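Local coordinates for protein glutathione transferase gst1-6 (Anopheles dirus, PDB 1V2A) that probably catalyses the transfer of glutathione to electrophilic halides, RX, giving S-substituted glutathione and a halide anion, and works as a homodimer in detoxification, at residues 57-62 / 68-73; 1-6 / 13-18; 93-98 / 139-144; 143-148 / 152-157. One frame throughout, in Å; residues are numbered along the deposited sequence.

Contact 1 of 4, residues 57-62 / 68-73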
loop_
_atom_site.group_PDB
_atom_site.type_symbol
_atom_site.label_atom_id
_atom_site.label_comp_id
_atom_site.label_asym_id
_atom_site.label_seq_id
_atom_site.Cartn_x
_atom_site.Cartn_y
_atom_site.Cartn_z
ATOM N N ASN B 57 18.467 -0.460 15.965
ATOM C CA ASN B 57 18.645 -0.069 17.360
ATOM C C ASN B 57 17.360 -0.244 18.151
ATOM O O ASN B 57 16.890 0.692 18.803
ATOM C CB ASN B 57 19.109 1.392 17.463
ATOM C CG ASN B 57 20.493 1.610 16.875
ATOM O OD1 ASN B 57 21.445 0.915 17.227
ATOM N ND2 ASN B 57 20.612 2.585 15.981
ATOM N N GLY B 58 16.788 -1.441 18.086
ATOM C CA GLY B 58 15.562 -1.717 18.819
ATOM C C GLY B 58 14.290 -1.235 18.147
ATOM O O GLY B 58 13.203 -1.727 18.450
ATOM N N HIS B 59 14.413 -0.268 17.244
ATOM C CA HIS B 59 13.249 0.263 16.539
ATOM C C HIS B 59 12.846 -0.692 15.429
ATOM O O HIS B 59 13.518 -0.777 14.406
ATOM C CB HIS B 59 13.563 1.635 15.939
ATOM C CG HIS B 59 12.425 2.224 15.163
ATOM N ND1 HIS B 59 11.175 2.414 15.708
ATOM C CD2 HIS B 59 12.342 2.640 13.878
ATOM C CE1 HIS B 59 10.369 2.917 14.790
ATOM N NE2 HIS B 59 11.054 3.065 13.671
ATOM N N VAL B 60 11.741 -1.401 15.641
ATOM C CA VAL B 60 11.235 -2.373 14.675
ATOM C C VAL B 60 10.447 -1.738 13.532
ATOM O O VAL B 60 9.718 -0.779 13.745
ATOM C CB VAL B 60 10.336 -3.406 15.377
ATOM C CG1 VAL B 60 9.770 -4.375 14.364
ATOM C CG2 VAL B 60 11.146 -4.162 16.424
ATOM N N VAL B 61 10.591 -2.290 12.326
ATOM C CA VAL B 61 9.886 -1.776 11.148
ATOM C C VAL B 61 9.544 -2.856 10.121
ATOM O O VAL B 61 10.407 -3.642 9.736
ATOM C CB VAL B 61 10.734 -0.709 10.419
ATOM C CG1 VAL B 61 9.952 -0.126 9.275
ATOM C CG2 VAL B 61 11.154 0.388 11.398
ATOM N N TRP B 62 8.293 -2.915 9.672
ATOM C CA TRP B 62 7.967 -3.905 8.654
ATOM C C TRP B 62 7.148 -3.309 7.526
ATOM O O TRP B 62 6.648 -2.195 7.636
ATOM C CB TRP B 62 7.320 -5.163 9.264
ATOM C CG TRP B 62 5.902 -5.076 9.708
ATOM C CD1 TRP B 62 4.796 -5.387 8.975
ATOM C CD2 TRP B 62 5.434 -4.725 11.014
ATOM N NE1 TRP B 62 3.665 -5.264 9.750
ATOM C CE2 TRP B 62 4.030 -4.862 11.008
ATOM C CE3 TRP B 62 6.069 -4.325 12.197
ATOM C CZ2 TRP B 62 3.246 -4.592 12.130
ATOM C CZ3 TRP B 62 5.289 -4.058 13.314
ATOM C CH2 TRP B 62 3.894 -4.199 13.274
ATOM N N VAL B 68 11.870 0.648 3.491
ATOM C CA VAL B 68 12.535 1.440 2.467
ATOM C C VAL B 68 12.527 2.920 2.827
ATOM O O VAL B 68 13.578 3.523 3.001
ATOM C CB VAL B 68 11.860 1.258 1.081
ATOM C CG1 VAL B 68 12.372 2.294 0.106
ATOM C CG2 VAL B 68 12.160 -0.134 0.540
ATOM N N LEU B 69 11.339 3.501 2.939
ATOM C CA LEU B 69 11.211 4.920 3.262
ATOM C C LEU B 69 11.923 5.312 4.558
ATOM O O LEU B 69 12.386 6.440 4.704
ATOM C CB LEU B 69 9.737 5.309 3.345
ATOM C CG LEU B 69 8.905 5.067 2.086
ATOM C CD1 LEU B 69 7.504 5.619 2.321
ATOM C CD2 LEU B 69 9.548 5.745 0.884
ATOM N N TYR B 70 12.005 4.378 5.494
ATOM C CA TYR B 70 12.675 4.624 6.759
ATOM C C TYR B 70 14.193 4.766 6.574
ATOM O O TYR B 70 14.799 5.710 7.078
ATOM C CB TYR B 70 12.388 3.472 7.730
ATOM C CG TYR B 70 13.242 3.498 8.978
ATOM C CD1 TYR B 70 12.902 4.298 10.066
ATOM C CD2 TYR B 70 14.396 2.720 9.068
ATOM C CE1 TYR B 70 13.690 4.318 11.219
ATOM C CE2 TYR B 70 15.193 2.737 10.214
ATOM C CZ TYR B 70 14.834 3.532 11.283
ATOM O OH TYR B 70 15.607 3.529 12.420
ATOM N N LEU B 71 14.793 3.824 5.852
ATOM C CA LEU B 71 16.232 3.818 5.608
ATOM C C LEU B 71 16.703 5.039 4.829
ATOM O O LEU B 71 17.750 5.614 5.136
ATOM C CB LEU B 71 16.644 2.554 4.843
ATOM C CG LEU B 71 16.573 1.213 5.587
ATOM C CD1 LEU B 71 16.891 0.091 4.618
ATOM C CD2 LEU B 71 17.551 1.187 6.746
ATOM N N VAL B 72 15.937 5.420 3.811
ATOM C CA VAL B 72 16.288 6.570 3.002
ATOM C C VAL B 72 16.302 7.821 3.881
ATOM O O VAL B 72 17.298 8.546 3.918
ATOM C CB VAL B 72 15.275 6.779 1.847
ATOM C CG1 VAL B 72 15.651 8.014 1.048
ATOM C CG2 VAL B 72 15.247 5.561 0.952
ATOM N N GLU B 73 15.201 8.060 4.591
ATOM C CA GLU B 73 15.081 9.229 5.462
ATOM C C GLU B 73 16.173 9.233 6.517
ATOM O O GLU B 73 16.766 10.267 6.804
ATOM C CB GLU B 73 13.700 9.258 6.145
ATOM C CG GLU B 73 12.523 9.140 5.162
ATOM C CD GLU B 73 11.163 9.435 5.783
ATOM O OE1 GLU B 73 10.788 8.794 6.792
ATOM O OE2 GLU B 73 10.466 10.316 5.247
#
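His59 and Tyr70 account for most of the 130 Å² buried here, with Val61 adding an apolar patch. The aromatic part is a close, oblique pair of rings: His59 CD2 comes within 3.4 Å of Tyr70 CE1, while the ring centroids lie 5.3 Å apart and the planes are inclined at 43°. Tyr70 CE1 approaches the imidazole rim close to that ring's plane, whereas His59 CD2 comes to the phenol obliquely. With CG anti to the backbone N (chi1 178° for His59, 169° for Tyr70), each ring turns out across the gap, and the side chains run antiparallel to meet at those two carbons. The apolar part is looser, Val61 CG2 lying over one face of the phenol ring at 4.5 Å from Tyr70 CG. Polar ends are engaged elsewhere: His59 NE2 bonds to Ser90 OG of the second subunit, and Tyr70 OH makes a weak hydrogen bond to Asp56. On the same helix, Glu73 forms a salt bridge with Arg89 of the second subunit. Edge strand 59-62 is thus joined to helix 64-75, whose first turn holds the glutathione-pocket residues Ser64 and Tyr65, in the C-terminal beta-beta-alpha motif of the thioredoxin-like domain, beside the dimer interface.

Contact 2 of 4, residues 1-6 / 13-18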
loop_
_atom_site.group_PDB
_atom_site.type_symbol
_atom_site.label_atom_id
_atom_site.label_comp_id
_atom_site.label_asym_id
_atom_site.label_seq_id
_atom_site.Cartn_x
_atom_site.Cartn_y
_atom_site.Cartn_z
ATOM N N MET B 1 21.930 -3.081 12.261
ATOM C CA MET B 1 20.475 -3.345 12.136
ATOM C C MET B 1 20.239 -4.753 11.609
ATOM O O MET B 1 20.978 -5.228 10.751
ATOM C CB MET B 1 19.843 -2.308 11.195
ATOM C CG MET B 1 20.508 -2.212 9.833
ATOM S SD MET B 1 19.976 -0.758 8.887
ATOM C CE MET B 1 21.126 0.455 9.510
ATOM N N ASP B 2 19.226 -5.430 12.138
ATOM C CA ASP B 2 18.914 -6.780 11.684
ATOM C C ASP B 2 17.870 -6.713 10.575
ATOM O O ASP B 2 17.002 -5.834 10.571
ATOM C CB ASP B 2 18.381 -7.648 12.832
ATOM C CG ASP B 2 19.342 -7.728 13.997
ATOM O OD1 ASP B 2 20.571 -7.645 13.767
ATOM O OD2 ASP B 2 18.869 -7.888 15.147
ATOM N N TYR B 3 17.963 -7.649 9.638
ATOM C CA TYR B 3 17.043 -7.686 8.515
ATOM C C TYR B 3 16.549 -9.103 8.252
ATOM O O TYR B 3 17.182 -9.867 7.520
ATOM C CB TYR B 3 17.735 -7.131 7.264
ATOM C CG TYR B 3 16.814 -6.950 6.081
ATOM C CD1 TYR B 3 15.756 -6.038 6.128
ATOM C CD2 TYR B 3 16.999 -7.684 4.909
ATOM C CE1 TYR B 3 14.906 -5.860 5.032
ATOM C CE2 TYR B 3 16.155 -7.515 3.808
ATOM C CZ TYR B 3 15.114 -6.600 3.877
ATOM O OH TYR B 3 14.296 -6.416 2.786
ATOM N N TYR B 4 15.425 -9.462 8.863
ATOM C CA TYR B 4 14.854 -10.788 8.652
ATOM C C TYR B 4 14.340 -10.782 7.224
ATOM O O TYR B 4 13.602 -9.879 6.827
ATOM C CB TYR B 4 13.733 -11.039 9.651
ATOM C CG TYR B 4 14.239 -10.935 11.066
ATOM C CD1 TYR B 4 14.382 -9.693 11.685
ATOM C CD2 TYR B 4 14.678 -12.068 11.749
ATOM C CE1 TYR B 4 14.958 -9.579 12.946
ATOM C CE2 TYR B 4 15.256 -11.968 13.007
ATOM C CZ TYR B 4 15.396 -10.725 13.600
ATOM O OH TYR B 4 15.988 -10.633 14.832
ATOM N N TYR B 5 14.737 -11.786 6.449
ATOM C CA TYR B 5 14.352 -11.820 5.051
ATOM C C TYR B 5 14.687 -13.145 4.362
ATOM O O TYR B 5 15.107 -14.123 4.987
ATOM C CB TYR B 5 15.122 -10.730 4.313
ATOM C CG TYR B 5 16.530 -11.175 4.036
ATOM C CD1 TYR B 5 17.003 -11.270 2.736
ATOM C CD2 TYR B 5 17.346 -11.638 5.071
ATOM C CE1 TYR B 5 18.248 -11.829 2.465
ATOM C CE2 TYR B 5 18.594 -12.198 4.813
ATOM C CZ TYR B 5 19.034 -12.297 3.505
ATOM O OH TYR B 5 20.233 -12.915 3.225
ATOM N N SER B 6 14.513 -13.121 3.044
ATOM C CA SER B 6 14.812 -14.231 2.156
ATOM C C SER B 6 14.794 -13.670 0.742
ATOM O O SER B 6 13.782 -13.133 0.307
ATOM C CB SER B 6 13.768 -15.330 2.274
ATOM O OG SER B 6 14.057 -16.356 1.340
ATOM N N GLN B 13 13.605 -7.864 -1.395
ATOM C CA GLN B 13 14.722 -7.397 -2.214
ATOM C C GLN B 13 14.859 -5.886 -2.299
ATOM O O GLN B 13 15.920 -5.380 -2.673
ATOM C CB GLN B 13 14.627 -7.978 -3.634
ATOM C CG GLN B 13 14.225 -9.442 -3.669
ATOM C CD GLN B 13 14.149 -9.999 -5.077
ATOM O OE1 GLN B 13 13.891 -9.270 -6.032
ATOM N NE2 GLN B 13 14.360 -11.308 -5.209
ATOM N N SER B 14 13.794 -5.163 -1.962
ATOM C CA SER B 14 13.820 -3.704 -2.015
ATOM C C SER B 14 14.854 -3.117 -1.055
ATOM O O SER B 14 15.709 -2.332 -1.462
ATOM C CB SER B 14 12.434 -3.135 -1.683
ATOM O OG SER B 14 11.462 -3.606 -2.596
ATOM N N ALA B 15 14.762 -3.498 0.217
ATOM C CA ALA B 15 15.679 -3.010 1.247
ATOM C C ALA B 15 17.126 -3.444 0.984
ATOM O O ALA B 15 18.072 -2.737 1.339
ATOM C CB ALA B 15 15.221 -3.495 2.619
ATOM N N ILE B 16 17.290 -4.609 0.367
ATOM C CA ILE B 16 18.612 -5.120 0.028
ATOM C C ILE B 16 19.247 -4.196 -1.017
ATOM O O ILE B 16 20.355 -3.697 -0.837
ATOM C CB ILE B 16 18.525 -6.551 -0.565
ATOM C CG1 ILE B 16 18.035 -7.535 0.499
ATOM C CG2 ILE B 16 19.876 -6.972 -1.119
ATOM C CD1 ILE B 16 18.908 -7.608 1.741
ATOM N N LEU B 17 18.539 -3.973 -2.117
ATOM C CA LEU B 17 19.046 -3.117 -3.177
ATOM C C LEU B 17 19.286 -1.699 -2.670
ATOM O O LEU B 17 20.358 -1.122 -2.864
ATOM C CB LEU B 17 18.057 -3.104 -4.350
ATOM C CG LEU B 17 18.392 -3.902 -5.620
ATOM C CD1 LEU B 17 19.356 -5.018 -5.322
ATOM C CD2 LEU B 17 17.106 -4.441 -6.232
ATOM N N LEU B 18 18.280 -1.135 -2.016
ATOM C CA LEU B 18 18.393 0.214 -1.487
ATOM C C LEU B 18 19.626 0.281 -0.586
ATOM O O LEU B 18 20.427 1.208 -0.690
ATOM C CB LEU B 18 17.123 0.564 -0.705
ATOM C CG LEU B 18 16.958 1.965 -0.110
ATOM C CD1 LEU B 18 17.854 2.109 1.113
ATOM C CD2 LEU B 18 17.271 3.016 -1.162
HETATM O O HOH W 1 12.693 -4.665 1.348
#
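The first strand and helix of the beta-alpha-beta unit of the thioredoxin-like domain meet through Tyr3 and Tyr5 on one side and Ala15 and Ile16 on the other. Strand 2-5 and helix 13-18 approach to 10.1 Å between their axes, their directions 140° apart. Tyr3 spans this gap: CG lies anti to the backbone N (chi1 -172°), and the phenol runs out to the helix. There the hydroxyl end presses on the methyl of Ala15, with Tyr3 CZ 3.4 Å from Ala15 CB. Alongside, Ile16 reaches back with its CD1 branch, 3.4 Å from Tyr3 CE2 and 4.2 Å from Tyr5 CD1, and so touches both rings at once. The buried hydroxyl is satisfied by two partners. It bonds to the carbonyl O of Cys12, and a water donates to Tyr3 OH at 2.8 Å; that same water accepts from Ala15 N at 2.6 Å, linking the phenol to the backbone of helix 13-22. Neighbouring elements enclose the unit: strands 27-30 and 53-56 flank strand 2-5 in the sheet, while Ile67 of helix 64-75 packs on Ala15 and Phe194 of helix 191-206 on Ile16.

Contact 3 of 4, residues 93-98 / 139-144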
loop_
_atom_site.group_PDB
_atom_site.type_symbol
_atom_site.label_atom_id
_atom_site.label_comp_id
_atom_site.label_asym_id
_atom_site.label_seq_id
_atom_site.Cartn_x
_atom_site.Cartn_y
_atom_site.Cartn_z
ATOM N N ASN B 93 4.904 8.342 -4.167
ATOM C CA ASN B 93 3.964 7.722 -3.241
ATOM C C ASN B 93 2.869 6.978 -3.973
ATOM O O ASN B 93 2.546 5.843 -3.619
ATOM C CB ASN B 93 3.328 8.760 -2.322
ATOM C CG ASN B 93 4.219 9.117 -1.161
ATOM O OD1 ASN B 93 5.210 8.437 -0.895
ATOM N ND2 ASN B 93 3.869 10.177 -0.453
ATOM N N GLN B 94 2.294 7.612 -4.992
ATOM C CA GLN B 94 1.230 6.976 -5.755
ATOM C C GLN B 94 1.723 5.702 -6.433
ATOM O O GLN B 94 1.043 4.676 -6.390
ATOM C CB GLN B 94 0.661 7.938 -6.793
ATOM C CG GLN B 94 -0.406 7.314 -7.683
ATOM C CD GLN B 94 0.179 6.633 -8.904
ATOM O OE1 GLN B 94 -0.023 5.436 -9.125
ATOM N NE2 GLN B 94 0.914 7.399 -9.708
ATOM N N ARG B 95 2.906 5.762 -7.046
ATOM C CA ARG B 95 3.458 4.593 -7.720
ATOM C C ARG B 95 3.736 3.468 -6.715
ATOM O O ARG B 95 3.678 2.285 -7.067
ATOM C CB ARG B 95 4.764 4.932 -8.449
ATOM C CG ARG B 95 4.740 6.147 -9.374
ATOM C CD ARG B 95 3.789 6.032 -10.551
ATOM N NE ARG B 95 4.293 6.778 -11.701
ATOM C CZ ARG B 95 3.532 7.382 -12.611
ATOM N NH1 ARG B 95 2.209 7.344 -12.512
ATOM N NH2 ARG B 95 4.095 8.012 -13.631
ATOM N N LEU B 96 4.055 3.834 -5.472
ATOM C CA LEU B 96 4.320 2.830 -4.452
ATOM C C LEU B 96 3.017 2.124 -4.067
ATOM O O LEU B 96 3.005 0.919 -3.844
ATOM C CB LEU B 96 4.955 3.460 -3.199
ATOM C CG LEU B 96 6.400 3.972 -3.257
ATOM C CD1 LEU B 96 6.745 4.678 -1.949
ATOM C CD2 LEU B 96 7.365 2.823 -3.497
ATOM N N PHE B 97 1.922 2.873 -3.978
ATOM C CA PHE B 97 0.642 2.272 -3.634
ATOM C C PHE B 97 0.084 1.513 -4.820
ATOM O O PHE B 97 -0.765 0.632 -4.678
ATOM C CB PHE B 97 -0.341 3.330 -3.117
ATOM C CG PHE B 97 -0.064 3.746 -1.695
ATOM C CD1 PHE B 97 0.742 4.843 -1.418
ATOM C CD2 PHE B 97 -0.552 2.992 -0.634
ATOM C CE1 PHE B 97 1.063 5.190 -0.099
ATOM C CE2 PHE B 97 -0.237 3.321 0.686
ATOM C CZ PHE B 97 0.574 4.425 0.955
ATOM N N PHE B 98 0.601 1.854 -5.992
ATOM C CA PHE B 98 0.235 1.188 -7.232
ATOM C C PHE B 98 0.878 -0.202 -7.177
ATOM O O PHE B 98 0.286 -1.204 -7.579
ATOM C CB PHE B 98 0.806 1.967 -8.421
ATOM C CG PHE B 98 0.860 1.174 -9.692
ATOM C CD1 PHE B 98 -0.300 0.903 -10.409
ATOM C CD2 PHE B 98 2.071 0.678 -10.163
ATOM C CE1 PHE B 98 -0.252 0.148 -11.577
ATOM C CE2 PHE B 98 2.128 -0.072 -11.322
ATOM C CZ PHE B 98 0.969 -0.340 -12.032
ATOM N N VAL B 139 6.413 4.376 -17.439
ATOM C CA VAL B 139 7.786 4.397 -17.934
ATOM C C VAL B 139 7.950 4.893 -19.370
ATOM O O VAL B 139 8.963 4.628 -20.017
ATOM C CB VAL B 139 8.439 3.008 -17.777
ATOM C CG1 VAL B 139 8.564 2.684 -16.302
ATOM C CG2 VAL B 139 7.605 1.942 -18.477
ATOM N N THR B 140 6.945 5.608 -19.869
ATOM C CA THR B 140 7.018 6.184 -21.209
ATOM C C THR B 140 6.955 7.696 -21.017
ATOM O O THR B 140 7.673 8.453 -21.683
ATOM C CB THR B 140 5.838 5.773 -22.107
ATOM O OG1 THR B 140 4.634 6.370 -21.612
ATOM C CG2 THR B 140 5.685 4.273 -22.139
ATOM N N GLU B 141 6.093 8.130 -20.101
ATOM C CA GLU B 141 5.956 9.549 -19.817
ATOM C C GLU B 141 7.278 10.056 -19.233
ATOM O O GLU B 141 7.609 11.237 -19.342
ATOM C CB GLU B 141 4.791 9.785 -18.856
ATOM C CG GLU B 141 4.845 8.980 -17.575
ATOM C CD GLU B 141 3.552 9.070 -16.774
ATOM O OE1 GLU B 141 3.094 10.197 -16.496
ATOM O OE2 GLU B 141 2.995 8.011 -16.418
ATOM N N ARG B 142 8.033 9.146 -18.620
ATOM C CA ARG B 142 9.343 9.474 -18.064
ATOM C C ARG B 142 10.222 8.234 -18.185
ATOM O O ARG B 142 9.719 7.126 -18.379
ATOM C CB ARG B 142 9.262 9.887 -16.587
ATOM C CG ARG B 142 8.231 10.944 -16.256
ATOM C CD ARG B 142 8.573 11.631 -14.938
ATOM N NE ARG B 142 7.458 12.416 -14.419
ATOM C CZ ARG B 142 6.349 11.892 -13.895
ATOM N NH1 ARG B 142 6.195 10.571 -13.813
ATOM N NH2 ARG B 142 5.389 12.692 -13.444
ATOM N N ALA B 143 11.532 8.428 -18.072
ATOM C CA ALA B 143 12.484 7.327 -18.165
ATOM C C ALA B 143 12.420 6.443 -16.929
ATOM O O ALA B 143 12.803 5.273 -16.980
ATOM C CB ALA B 143 13.895 7.873 -18.341
ATOM N N TYR B 144 11.940 7.005 -15.820
ATOM C CA TYR B 144 11.824 6.256 -14.563
ATOM C C TYR B 144 10.390 6.148 -14.028
ATOM O O TYR B 144 9.494 6.883 -14.453
ATOM C CB TYR B 144 12.734 6.866 -13.495
ATOM C CG TYR B 144 14.193 6.890 -13.888
ATOM C CD1 TYR B 144 14.714 7.940 -14.646
ATOM C CD2 TYR B 144 15.051 5.855 -13.517
ATOM C CE1 TYR B 144 16.063 7.963 -15.024
ATOM C CE2 TYR B 144 16.389 5.859 -13.888
ATOM C CZ TYR B 144 16.893 6.921 -14.642
ATOM O OH TYR B 144 18.228 6.946 -15.003
HETATM O O HOH W 2 6.900 8.330 -14.966
#
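Arg95 and Glu141 join the long helix 86-115 to the C-terminal end of helix 122-141, two members of the all-helical C-terminal domain of the glutathione transferase fold. Along the first segment, Asn93 comes first; its OD1 bonds to Tyr82 OH, and its side chain packs on Leu69 of the second subunit. Two residues on, Arg95 carries the whole contact. Its chain leaves beside the backbone N and bends at chi2 (-63°) and again at chi3, which brings the guanidinium round toward the helix end. NE of Arg95 donates to Ala145 O, and Phe138 receives the cation in a cation-pi contact, so several groups fix the rotation of the guanidinium. Its NH2 then makes a salt bridge to Glu141 OE2 at 3.0 Å, though as a hydrogen bond it is weak, bent to 134°; the guanidinium and carboxylate planes stand 62° apart. Further along the segment, Leu96 packs on Cys156, Phe97 stacks on Phe97 and Tyr65 of the second subunit, and Phe98 meets Phe138 edge-to-face, so neighbouring faces of this helix serve the domain core and the dimer interface. Arg142, the first residue to leave helical geometry, brings a second guanidinium, its NH1 3.3 Å from Arg95 NH2. A shared water, with Glu141 near by, probably eases the proximity of the two cations: the water oxygen accepts from Arg95 NH2 at 3.1 Å and from Arg142 NH1 at 2.6 Å, and the water donates to Tyr144 O at 3.0 Å.

Contact 4 of 4, residues 143-148 / 152-157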
loop_
_atom_site.group_PDB
_atom_site.type_symbol
_atom_site.label_atom_id
_atom_site.label_comp_id
_atom_site.label_asym_id
_atom_site.label_seq_id
_atom_site.Cartn_x
_atom_site.Cartn_y
_atom_site.Cartn_z
ATOM N N ALA B 143 11.532 8.428 -18.072
ATOM C CA ALA B 143 12.484 7.327 -18.165
ATOM C C ALA B 143 12.420 6.443 -16.929
ATOM O O ALA B 143 12.803 5.273 -16.980
ATOM C CB ALA B 143 13.895 7.873 -18.341
ATOM N N TYR B 144 11.940 7.005 -15.820
ATOM C CA TYR B 144 11.824 6.256 -14.563
ATOM C C TYR B 144 10.390 6.148 -14.028
ATOM O O TYR B 144 9.494 6.883 -14.453
ATOM C CB TYR B 144 12.734 6.866 -13.495
ATOM C CG TYR B 144 14.193 6.890 -13.888
ATOM C CD1 TYR B 144 14.714 7.940 -14.646
ATOM C CD2 TYR B 144 15.051 5.855 -13.517
ATOM C CE1 TYR B 144 16.063 7.963 -15.024
ATOM C CE2 TYR B 144 16.389 5.859 -13.888
ATOM C CZ TYR B 144 16.893 6.921 -14.642
ATOM O OH TYR B 144 18.228 6.946 -15.003
ATOM N N ALA B 145 10.195 5.231 -13.081
ATOM C CA ALA B 145 8.884 4.961 -12.497
ATOM C C ALA B 145 8.053 6.158 -12.049
ATOM O O ALA B 145 6.865 6.239 -12.380
ATOM C CB ALA B 145 9.026 3.975 -11.339
ATOM N N ALA B 146 8.659 7.077 -11.298
ATOM C CA ALA B 146 7.934 8.239 -10.797
ATOM C C ALA B 146 8.608 9.596 -11.009
ATOM O O ALA B 146 8.147 10.606 -10.482
ATOM C CB ALA B 146 7.634 8.046 -9.315
ATOM N N ALA B 147 9.696 9.642 -11.764
ATOM C CA ALA B 147 10.353 10.923 -11.977
ATOM C C ALA B 147 11.346 10.866 -13.123
ATOM O O ALA B 147 11.391 9.885 -13.866
ATOM C CB ALA B 147 11.059 11.366 -10.690
ATOM N N ASP B 148 12.130 11.933 -13.251
ATOM C CA ASP B 148 13.147 12.057 -14.287
ATOM C C ASP B 148 14.462 11.436 -13.797
ATOM O O ASP B 148 15.530 11.652 -14.369
ATOM C CB ASP B 148 13.345 13.536 -14.632
ATOM C CG ASP B 148 14.013 14.317 -13.503
ATOM O OD1 ASP B 148 13.846 13.940 -12.320
ATOM O OD2 ASP B 148 14.699 15.314 -13.805
ATOM N N VAL B 152 12.800 5.483 -4.931
ATOM C CA VAL B 152 12.447 4.240 -4.266
ATOM C C VAL B 152 11.344 3.513 -5.024
ATOM O O VAL B 152 11.098 2.326 -4.797
ATOM C CB VAL B 152 11.969 4.505 -2.837
ATOM C CG1 VAL B 152 13.125 5.023 -2.005
ATOM C CG2 VAL B 152 10.857 5.521 -2.852
ATOM N N ALA B 153 10.673 4.233 -5.920
ATOM C CA ALA B 153 9.597 3.656 -6.711
ATOM C C ALA B 153 10.167 2.631 -7.667
ATOM O O ALA B 153 9.643 1.528 -7.806
ATOM C CB ALA B 153 8.885 4.739 -7.490
ATOM N N ASP B 154 11.252 3.012 -8.327
ATOM C CA ASP B 154 11.911 2.154 -9.289
ATOM C C ASP B 154 12.402 0.871 -8.641
ATOM O O ASP B 154 12.219 -0.212 -9.191
ATOM C CB ASP B 154 13.080 2.905 -9.913
ATOM C CG ASP B 154 12.630 4.094 -10.724
ATOM O OD1 ASP B 154 12.094 3.878 -11.829
ATOM O OD2 ASP B 154 12.803 5.241 -10.258
ATOM N N ILE B 155 13.026 0.995 -7.472
ATOM C CA ILE B 155 13.539 -0.171 -6.767
ATOM C C ILE B 155 12.454 -1.185 -6.396
ATOM O O ILE B 155 12.650 -2.390 -6.584
ATOM C CB ILE B 155 14.296 0.238 -5.490
ATOM C CG1 ILE B 155 15.563 1.019 -5.869
ATOM C CG2 ILE B 155 14.635 -0.999 -4.669
ATOM C CD1 ILE B 155 16.412 1.441 -4.690
ATOM N N CYS B 156 11.328 -0.707 -5.869
ATOM C CA CYS B 156 10.220 -1.595 -5.481
ATOM C C CYS B 156 9.538 -2.237 -6.691
ATOM O O CYS B 156 9.206 -3.423 -6.667
ATOM C CB CYS B 156 9.153 -0.838 -4.676
ATOM S SG CYS B 156 9.705 -0.136 -3.096
ATOM N N LEU B 157 9.316 -1.451 -7.739
ATOM C CA LEU B 157 8.666 -1.961 -8.943
ATOM C C LEU B 157 9.569 -2.931 -9.707
ATOM O O LEU B 157 9.089 -3.787 -10.462
ATOM C CB LEU B 157 8.255 -0.793 -9.847
ATOM C CG LEU B 157 7.072 0.028 -9.316
ATOM C CD1 LEU B 157 6.889 1.295 -10.128
ATOM C CD2 LEU B 157 5.818 -0.842 -9.354
HETATM O O HOH W 3 11.358 7.584 -9.982
#
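Methyl groups form the core of this contact: Ala145 CB lies 3.9 Å from Ala153 CB and 3.6 Å from Leu157 CD1, wedged against the face of helix 152-162. Ala146 extends the patch, its CB 4.0 Å from Ala153 CB. The small side chains allow a close approach, the CA atoms of Ala145 and Asp154 being 5.2 Å apart. Next outward, Tyr144 lies across the carboxylate of Asp154 at about a right angle, ring and carboxylate planes 82° apart. Asp154 OD1 is in the ring plane, at its edge, and also 3.5 Å from Tyr144 CB; the phenol hydroxyl bonds to Glu187. At the polar edge the carboxylate binds the loop backbone. Ala145 N donates to Asp154 OD1 over 2.6 Å in a nearly straight bond (165°), meeting the oxygen on its syn side, 24° out of the carboxylate plane. The other oxygen works through water: a water accepts from Ala146 N at 3.0 Å and donates to Asp154 OD2 at 2.8 Å. Trp180 NE1 bonds to OD1, and Thr151 N to OD2. That last bond, with Thr151 OG1 accepting in turn from Ala153 N, is consistent with the N-capping box of the Thr-x-x-Asp kind that glutathione transferases carry at the start of this helix. Each oxygen of the buried carboxylate therefore has two donors, and these, with the nearby helix N terminus, would be expected to keep Asp154 ionised while it holds the 143-148 loop against the helix it precedes.

In the fold
Contacts 1 and 2 belong to the thioredoxin-like domain and reach the same sheet, their centres 11 Å apart; contacts 3 and 4 lie in the helical domain, centres 6 Å apart, and share Ala143 and Tyr144. Helix 152-162 ties the two halves together through Val152 and Ile155 of contact 4: Val152 CG1 packs 3.5 Å from Val68 CG1 of contact 1, and Ile155 CG2 lies 3.6 Å from Ser14 O of contact 2. Bound glutathione sulfonic acid lies about 8 Å from the side chain of Tyr3 and about 9 Å from that of Val61, and about 12 Å from that of Leu157 in contact 4. Contacts 1 and 3 both touch the second subunit.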